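Local coordinates for hypothetical protein RBSTP0775 (Geobacillus stearothermophilus, PDB 1RZ3) that is of unknown function but probably acts as an ATP-binding kinase of the phosphoribulokinase and uridine kinase family, at residues V63-A66 and K67-T71; E75-Y79 and Y80-W84; T186-P189 and I190-A193. One frame throughout, in Å; residues are numbered along the deposited sequence.

Interaction 1. Residues V63-A66 and K67-T71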
loop_
_atom_site.group_PDB
_atom_site.type_symbol
_atom_site.label_atom_id
_atom_site.label_comp_id
_atom_site.label_asym_id
_atom_site.label_seq_id
_atom_site.Cartn_x
_atom_site.Cartn_y
_atom_site.Cartn_z
ATOM N N VAL A 63 -3.579 -13.409 -1.059
ATOM C CA VAL A 63 -4.049 -14.732 -1.443
ATOM C C VAL A 63 -4.730 -15.451 -0.281
ATOM O O VAL A 63 -4.673 -15.000 0.859
ATOM C CB VAL A 63 -2.882 -15.601 -1.950
ATOM C CG1 VAL A 63 -2.232 -14.936 -3.155
ATOM C CG2 VAL A 63 -1.856 -15.801 -0.834
ATOM N N GLU A 64 -5.375 -16.574 -0.586
ATOM C CA GLU A 64 -6.074 -17.377 0.417
ATOM C C GLU A 64 -5.094 -17.947 1.448
ATOM O O GLU A 64 -3.904 -18.090 1.167
ATOM C CB GLU A 64 -6.810 -18.526 -0.276
ATOM C CG GLU A 64 -5.886 -19.394 -1.112
ATOM C CD GLU A 64 -6.626 -20.362 -2.011
ATOM O OE1 GLU A 64 -7.329 -21.251 -1.486
ATOM O OE2 GLU A 64 -6.500 -20.229 -3.247
ATOM N N ARG A 65 -5.606 -18.279 2.631
ATOM C CA ARG A 65 -4.779 -18.832 3.707
ATOM C C ARG A 65 -3.940 -20.016 3.236
ATOM O O ARG A 65 -2.746 -20.100 3.522
ATOM C CB ARG A 65 -5.658 -19.287 4.877
ATOM C CG ARG A 65 -6.407 -18.173 5.585
ATOM C CD ARG A 65 -7.370 -18.734 6.625
ATOM N NE ARG A 65 -8.212 -17.691 7.205
ATOM C CZ ARG A 65 -9.240 -17.917 8.019
ATOM N NH1 ARG A 65 -9.566 -19.157 8.360
ATOM N NH2 ARG A 65 -9.947 -16.898 8.493
ATOM N N ALA A 66 -4.575 -20.930 2.513
ATOM C CA ALA A 66 -3.904 -22.121 2.013
ATOM C C ALA A 66 -2.637 -21.823 1.219
ATOM O O ALA A 66 -1.765 -22.684 1.098
ATOM C CB ALA A 66 -4.871 -22.936 1.161
ATOM N N LYS A 67 -2.523 -20.610 0.685
ATOM C CA LYS A 67 -1.348 -20.250 -0.102
ATOM C C LYS A 67 -0.298 -19.437 0.651
ATOM O O LYS A 67 0.813 -19.251 0.158
ATOM C CB LYS A 67 -1.766 -19.488 -1.364
ATOM C CG LYS A 67 -2.571 -20.320 -2.348
ATOM C CD LYS A 67 -2.791 -19.578 -3.657
ATOM C CE LYS A 67 -3.561 -20.438 -4.647
ATOM N NZ LYS A 67 -3.736 -19.761 -5.962
ATOM N N ARG A 68 -0.638 -18.956 1.839
ATOM C CA ARG A 68 0.308 -18.160 2.613
ATOM C C ARG A 68 0.541 -18.701 4.023
ATOM O O ARG A 68 1.250 -18.087 4.818
ATOM C CB ARG A 68 -0.166 -16.704 2.669
ATOM C CG ARG A 68 -1.549 -16.527 3.259
ATOM C CD ARG A 68 -2.137 -15.176 2.883
ATOM N NE ARG A 68 -3.509 -15.042 3.356
ATOM C CZ ARG A 68 -3.839 -14.727 4.601
ATOM N NH1 ARG A 68 -2.892 -14.502 5.499
ATOM N NH2 ARG A 68 -5.115 -14.648 4.951
ATOM N N TYR A 69 -0.062 -19.851 4.322
ATOM C CA TYR A 69 0.088 -20.505 5.623
ATOM C C TYR A 69 0.338 -21.999 5.417
ATOM O O TYR A 69 -0.136 -22.580 4.444
ATOM C CB TYR A 69 -1.171 -20.333 6.477
ATOM C CG TYR A 69 -1.391 -18.943 7.027
ATOM C CD1 TYR A 69 -0.442 -18.337 7.852
ATOM C CD2 TYR A 69 -2.562 -18.244 6.747
ATOM C CE1 TYR A 69 -0.661 -17.067 8.388
ATOM C CE2 TYR A 69 -2.790 -16.976 7.277
ATOM C CZ TYR A 69 -1.837 -16.395 8.096
ATOM O OH TYR A 69 -2.066 -15.145 8.623
ATOM N N HIS A 70 1.083 -22.611 6.334
ATOM C CA HIS A 70 1.384 -24.040 6.260
ATOM C C HIS A 70 1.909 -24.463 4.893
ATOM O O HIS A 70 1.515 -25.502 4.362
ATOM C CB HIS A 70 0.132 -24.856 6.586
ATOM C CG HIS A 70 -0.518 -24.468 7.875
ATOM N ND1 HIS A 70 0.135 -24.533 9.087
ATOM C CD2 HIS A 70 -1.758 -23.993 8.140
ATOM C CE1 HIS A 70 -0.675 -24.116 10.044
ATOM N NE2 HIS A 70 -1.830 -23.781 9.495
ATOM N N THR A 71 2.801 -23.656 4.331
ATOM C CA THR A 71 3.386 -23.936 3.025
ATOM C C THR A 71 4.685 -24.712 3.205
ATOM O O THR A 71 5.239 -25.248 2.247
ATOM C CB THR A 71 3.720 -22.635 2.275
ATOM O OG1 THR A 71 4.704 -21.903 3.018
ATOM C CG2 THR A 71 2.475 -21.771 2.108
HETATM O O HOH W 1 -0.818 -24.650 2.771
#
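Arg68 reaches back over the start of its own short helical turn, where NE donates to Val63 O at 2.8 Å. The acceptor lies close to the guanidinium plane, at its edge, but the N-H is bent (142°). CG of Arg68 sits between its backbone N and carbonyl carbon (chi1 58°), which turns the extended chain toward the N-terminal side of the turn; CD packs 3.8 Å from Val63 CG2. Tyr69 CD2 lies over one face of the guanidinium, toward its rim. Lys67 crosses Glu64 at a slant, and their charged ends form a long salt bridge, OE2 to NZ 3.9 Å. Lys67 N bonds to Glu64 O and Arg68 N to Arg65 O, both at 2.9 Å, while water 1 lies 2.7 Å from both Ala66 O and Tyr69 O and can bridge them. Farther out, Tyr108 OH accepts from Arg68 NH2 and His110 O from Arg65 NH2. A leucine in place of Arg68 would probably leave Val63 O without its NE donor and Tyr108 OH without NH2. The i to i+3 bonds, with weaker i to i+4 ones, are those of a short, loosely bonded helical turn, here on a P-loop kinase-like fold.

Interaction 2. Residues E75-Y79 and Y80-W84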
loop_
_atom_site.group_PDB
_atom_site.type_symbol
_atom_site.label_atom_id
_atom_site.label_comp_id
_atom_site.label_asym_id
_atom_site.label_seq_id
_atom_site.Cartn_x
_atom_site.Cartn_y
_atom_site.Cartn_z
ATOM N N GLU A 75 7.739 -18.543 8.087
ATOM C CA GLU A 75 6.678 -17.551 8.030
ATOM C C GLU A 75 7.063 -16.192 7.455
ATOM O O GLU A 75 6.229 -15.536 6.825
ATOM C CB GLU A 75 6.042 -17.390 9.414
ATOM C CG GLU A 75 5.322 -18.654 9.878
ATOM C CD GLU A 75 4.178 -18.362 10.831
ATOM O OE1 GLU A 75 3.306 -17.539 10.480
ATOM O OE2 GLU A 75 4.144 -18.958 11.928
ATOM N N TRP A 76 8.307 -15.760 7.648
ATOM C CA TRP A 76 8.712 -14.466 7.107
ATOM C C TRP A 76 8.625 -14.504 5.586
ATOM O O TRP A 76 8.226 -13.528 4.942
ATOM C CB TRP A 76 10.145 -14.106 7.520
ATOM C CG TRP A 76 11.215 -14.847 6.757
ATOM C CD1 TRP A 76 11.819 -16.022 7.115
ATOM C CD2 TRP A 76 11.787 -14.471 5.496
ATOM N NE1 TRP A 76 12.732 -16.397 6.155
ATOM C CE2 TRP A 76 12.732 -15.465 5.151
ATOM C CE3 TRP A 76 11.592 -13.390 4.623
ATOM C CZ2 TRP A 76 13.482 -15.411 3.968
ATOM C CZ3 TRP A 76 12.342 -13.337 3.441
ATOM C CH2 TRP A 76 13.274 -14.344 3.129
ATOM N N PHE A 77 8.999 -15.647 5.022
ATOM C CA PHE A 77 8.988 -15.847 3.579
ATOM C C PHE A 77 7.557 -15.893 3.043
ATOM O O PHE A 77 7.279 -15.379 1.958
ATOM C CB PHE A 77 9.712 -17.152 3.238
ATOM C CG PHE A 77 9.929 -17.364 1.769
ATOM C CD1 PHE A 77 11.099 -16.934 1.157
ATOM C CD2 PHE A 77 8.958 -17.989 0.996
ATOM C CE1 PHE A 77 11.306 -17.124 -0.209
ATOM C CE2 PHE A 77 9.153 -18.184 -0.372
ATOM C CZ PHE A 77 10.331 -17.750 -0.976
ATOM N N GLU A 78 6.662 -16.524 3.797
ATOM C CA GLU A 78 5.261 -16.633 3.400
ATOM C C GLU A 78 4.639 -15.240 3.362
ATOM O O GLU A 78 3.914 -14.883 2.431
ATOM C CB GLU A 78 4.477 -17.490 4.402
ATOM C CG GLU A 78 5.015 -18.898 4.609
ATOM C CD GLU A 78 4.106 -19.746 5.477
ATOM O OE1 GLU A 78 3.653 -19.253 6.527
ATOM O OE2 GLU A 78 3.848 -20.913 5.113
ATOM N N TYR A 79 4.930 -14.461 4.395
ATOM C CA TYR A 79 4.402 -13.111 4.523
ATOM C C TYR A 79 4.953 -12.144 3.474
ATOM O O TYR A 79 4.198 -11.387 2.860
ATOM C CB TYR A 79 4.692 -12.598 5.938
ATOM C CG TYR A 79 4.197 -11.195 6.246
ATOM C CD1 TYR A 79 2.953 -10.753 5.801
ATOM C CD2 TYR A 79 4.956 -10.333 7.041
ATOM C CE1 TYR A 79 2.474 -9.481 6.145
ATOM C CE2 TYR A 79 4.488 -9.071 7.389
ATOM C CZ TYR A 79 3.250 -8.652 6.941
ATOM O OH TYR A 79 2.790 -7.411 7.308
ATOM N N TYR A 80 6.260 -12.181 3.243
ATOM C CA TYR A 80 6.860 -11.264 2.283
ATOM C C TYR A 80 6.737 -11.655 0.809
ATOM O O TYR A 80 6.505 -10.796 -0.047
ATOM C CB TYR A 80 8.344 -11.049 2.602
ATOM C CG TYR A 80 8.967 -9.928 1.794
ATOM C CD1 TYR A 80 8.746 -8.592 2.136
ATOM C CD2 TYR A 80 9.720 -10.201 0.651
ATOM C CE1 TYR A 80 9.252 -7.557 1.362
ATOM C CE2 TYR A 80 10.232 -9.173 -0.133
ATOM C CZ TYR A 80 9.994 -7.853 0.227
ATOM O OH TYR A 80 10.487 -6.832 -0.548
ATOM N N TYR A 81 6.888 -12.941 0.510
ATOM C CA TYR A 81 6.852 -13.401 -0.880
ATOM C C TYR A 81 5.603 -14.112 -1.382
ATOM O O TYR A 81 5.302 -14.062 -2.575
ATOM C CB TYR A 81 8.051 -14.314 -1.147
ATOM C CG TYR A 81 9.358 -13.586 -1.339
ATOM C CD1 TYR A 81 9.549 -12.748 -2.436
ATOM C CD2 TYR A 81 10.405 -13.741 -0.433
ATOM C CE1 TYR A 81 10.751 -12.081 -2.630
ATOM C CE2 TYR A 81 11.619 -13.081 -0.619
ATOM C CZ TYR A 81 11.781 -12.252 -1.722
ATOM O OH TYR A 81 12.964 -11.586 -1.919
ATOM N N LEU A 82 4.875 -14.774 -0.494
ATOM C CA LEU A 82 3.697 -15.514 -0.928
ATOM C C LEU A 82 2.345 -14.881 -0.641
ATOM O O LEU A 82 1.372 -15.172 -1.335
ATOM C CB LEU A 82 3.727 -16.923 -0.323
ATOM C CG LEU A 82 5.025 -17.706 -0.555
ATOM C CD1 LEU A 82 4.881 -19.103 0.029
ATOM C CD2 LEU A 82 5.339 -17.769 -2.044
ATOM N N GLN A 83 2.272 -14.025 0.374
ATOM C CA GLN A 83 1.002 -13.404 0.739
ATOM C C GLN A 83 0.365 -12.592 -0.392
ATOM O O GLN A 83 -0.866 -12.488 -0.476
ATOM C CB GLN A 83 1.177 -12.532 1.984
ATOM C CG GLN A 83 -0.135 -11.988 2.526
ATOM C CD GLN A 83 -0.136 -11.878 4.034
ATOM O OE1 GLN A 83 0.142 -12.852 4.731
ATOM N NE2 GLN A 83 -0.453 -10.694 4.547
ATOM N N TRP A 84 1.203 -12.001 -1.240
ATOM C CA TRP A 84 0.733 -11.225 -2.387
ATOM C C TRP A 84 1.275 -11.860 -3.660
ATOM O O TRP A 84 2.434 -12.272 -3.702
ATOM C CB TRP A 84 1.245 -9.779 -2.330
ATOM C CG TRP A 84 0.563 -8.925 -1.325
ATOM C CD1 TRP A 84 -0.572 -8.189 -1.508
ATOM C CD2 TRP A 84 0.935 -8.758 0.046
ATOM N NE1 TRP A 84 -0.934 -7.575 -0.331
ATOM C CE2 TRP A 84 -0.026 -7.908 0.640
ATOM C CE3 TRP A 84 1.985 -9.248 0.832
ATOM C CZ2 TRP A 84 0.033 -7.536 1.986
ATOM C CZ3 TRP A 84 2.044 -8.878 2.173
ATOM C CH2 TRP A 84 1.074 -8.031 2.734
#
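Tyr81 folds back along the helix onto Phe77, one turn earlier. Its CB lies over the face of the Phe77 ring, 4.2 Å from the centroid and 13° off the ring normal, a CH-pi contact, and also packs near Phe77 O. CG stays beside the backbone N (chi1 -77°), and this sends the ring back toward the preceding turn. CD2 comes 3.5 Å from Phe77 CE1, with the two ring planes inclined at 43°. The next ring atom, CE2, meets Trp76 CZ3 at 4.1 Å, the indole lying alongside and pointing the same way. At the tip, OH leaves the pair and hydrogen-bonds to Tyr182 OH on helix 169-187.

Leu82 adds its CG beside Phe77 CE2. Elsewhere on the helix, Tyr79 presents its ring edge to the Gln83 amide, CE1 to NE2 3.5 Å, with the planes well inclined, and its CE1 also touches Trp84 CH2.

The backbone changes pitch beneath these rings. Tyr80 N and Tyr81 N bond to Trp76 O and Phe77 O, both at 2.9 Å, but Leu82 N bonds weakly to both Phe77 O and Glu78 O, and Gln83 N weakly to Glu78 O; the two i to i+5 bonds mark a wider pi-type turn. Tyr79 O finds no polar partner and is covered by the rim of the Trp84 indole, CZ3 at 3.4 Å. Apart from the backbone bonds the contact is mostly apolar and aromatic, so it probably depends on how well these surfaces fit, whereas the hydroxyl of Tyr81 supplies a directional tie to helix 169-187.

Interaction 3. Residues T186-P189 and I190-A193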
loop_
_atom_site.group_PDB
_atom_site.type_symbol
_atom_site.label_atom_id
_atom_site.label_comp_id
_atom_site.label_asym_id
_atom_site.label_seq_id
_atom_site.Cartn_x
_atom_site.Cartn_y
_atom_site.Cartn_z
ATOM N N THR A 186 16.770 -5.264 2.637
ATOM C CA THR A 186 16.876 -5.476 1.203
ATOM C C THR A 186 16.398 -4.306 0.341
ATOM O O THR A 186 17.026 -3.992 -0.666
ATOM C CB THR A 186 16.118 -6.760 0.768
ATOM O OG1 THR A 186 14.718 -6.612 1.024
ATOM C CG2 THR A 186 16.629 -7.967 1.543
ATOM N N GLU A 187 15.305 -3.655 0.735
ATOM C CA GLU A 187 14.773 -2.543 -0.053
ATOM C C GLU A 187 15.017 -1.134 0.497
ATOM O O GLU A 187 14.798 -0.150 -0.213
ATOM C CB GLU A 187 13.273 -2.754 -0.296
ATOM C CG GLU A 187 12.945 -4.064 -1.003
ATOM C CD GLU A 187 13.368 -4.088 -2.469
ATOM O OE1 GLU A 187 14.194 -3.244 -2.889
ATOM O OE2 GLU A 187 12.870 -4.967 -3.208
ATOM N N GLU A 188 15.469 -1.029 1.746
ATOM C CA GLU A 188 15.741 0.280 2.352
ATOM C C GLU A 188 14.613 1.280 2.065
ATOM O O GLU A 188 14.853 2.371 1.541
ATOM C CB GLU A 188 17.060 0.835 1.810
ATOM C CG GLU A 188 18.274 -0.028 2.110
ATOM C CD GLU A 188 19.505 0.414 1.342
ATOM O OE1 GLU A 188 19.569 0.159 0.119
ATOM O OE2 GLU A 188 20.405 1.024 1.956
ATOM N N PRO A 189 13.370 0.924 2.425
ATOM C CA PRO A 189 12.198 1.778 2.205
ATOM C C PRO A 189 12.276 3.170 2.820
ATOM O O PRO A 189 11.716 4.120 2.279
ATOM C CB PRO A 189 11.055 0.947 2.785
ATOM C CG PRO A 189 11.728 0.178 3.891
ATOM C CD PRO A 189 13.012 -0.258 3.228
ATOM N N ILE A 190 12.962 3.297 3.950
ATOM C CA ILE A 190 13.077 4.596 4.598
ATOM C C ILE A 190 13.953 5.531 3.770
ATOM O O ILE A 190 13.662 6.719 3.644
ATOM C CB ILE A 190 13.635 4.448 6.032
ATOM C CG1 ILE A 190 12.677 3.574 6.851
ATOM C CG2 ILE A 190 13.795 5.820 6.680
ATOM C CD1 ILE A 190 13.101 3.336 8.291
ATOM N N LYS A 191 15.015 4.986 3.190
ATOM C CA LYS A 191 15.915 5.763 2.350
ATOM C C LYS A 191 15.255 6.065 0.999
ATOM O O LYS A 191 15.448 7.134 0.421
ATOM C CB LYS A 191 17.206 4.979 2.115
ATOM C CG LYS A 191 18.236 5.699 1.256
ATOM C CD LYS A 191 19.437 4.797 0.939
ATOM C CE LYS A 191 20.093 4.242 2.204
ATOM N NZ LYS A 191 20.633 5.316 3.092
ATOM N N ARG A 192 14.473 5.111 0.504
ATOM C CA ARG A 192 13.808 5.262 -0.784
ATOM C C ARG A 192 12.620 6.211 -0.789
ATOM O O ARG A 192 12.320 6.819 -1.817
ATOM C CB ARG A 192 13.345 3.896 -1.294
ATOM C CG ARG A 192 14.457 2.996 -1.804
ATOM C CD ARG A 192 13.890 1.676 -2.295
ATOM N NE ARG A 192 14.943 0.782 -2.757
ATOM C CZ ARG A 192 15.564 0.896 -3.925
ATOM N NH1 ARG A 192 15.226 1.868 -4.766
ATOM N NH2 ARG A 192 16.541 0.048 -4.240
ATOM N N ALA A 193 11.947 6.336 0.350
ATOM C CA ALA A 193 10.762 7.181 0.445
ATOM C C ALA A 193 10.984 8.643 0.071
ATOM O O ALA A 193 12.044 9.215 0.324
ATOM C CB ALA A 193 10.166 7.087 1.866
HETATM O O HOH W 2 17.615 -1.612 -1.966
#
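Glu187 O receives NE of Arg192 at 2.7 Å, a short but weak bond because the N-H is strongly bent (127°), although the oxygen lies at the guanidinium edge, near its plane. The arginine chain runs extended from CG to NE, carrying the group from the following helical turn back to the end of helix 169-187. There NH2 donates to water 2 at 3.0 Å, and the water in turn donates to Thr186 O (2.8 Å) and, weakly, to Glu188 OE1. Two successive carbonyls at the helix end, those of Thr186 and Glu187, are thus answered by Arg192, one through water and one directly. The Glu187 carboxylate is engaged elsewhere: OE1 pairs with Arg141 and OE2 accepts from Lys138 N.

The segment is a helix-to-helix junction in the P-loop NTPase fold. Glu188, with positive phi (45°), leaves helical geometry and occupies the N-cap position of the short helix 189-192, whose first residue, Pro189, has no N-H to offer and packs on Tyr149 of strand 146-150.

Glu188 O takes Arg192 N at 3.0 Å, nearly along the C=O axis, and Lys191 N more weakly. Ala193 N closes the turn on Pro189 O (2.9 Å). Outside this backbone network, the Glu188 and Lys191 side chains run side by side, OE2 touching the lysine CE at 3.2 Å, but NZ stays 4.4 Å from OE2, too far to count as a salt bridge.

From the N terminus the three contacts come in series, none enclosing or crossing another, and each closes only a local turn. Interaction 1 shapes helix 65-68, and interaction 2 helix 75-82, which follows it. These two touch: Val63 N meets Gln83 O at 2.9 Å and Thr71 OG1 meets Glu78 OE2 at 2.5 Å, probable hydrogen bonds that tie Val63 to the loop after helix 75-82 and Thr71 to the helix itself. Interaction 3 lies about 19 Å from interaction 2 between centres, yet Tyr80 OH packs against Glu187 CG. Helix 169-187 links all three: Arg175 reaches Arg68 O of interaction 1 and Glu75 and Glu78 of interaction 2, and the helix runs into interaction 3.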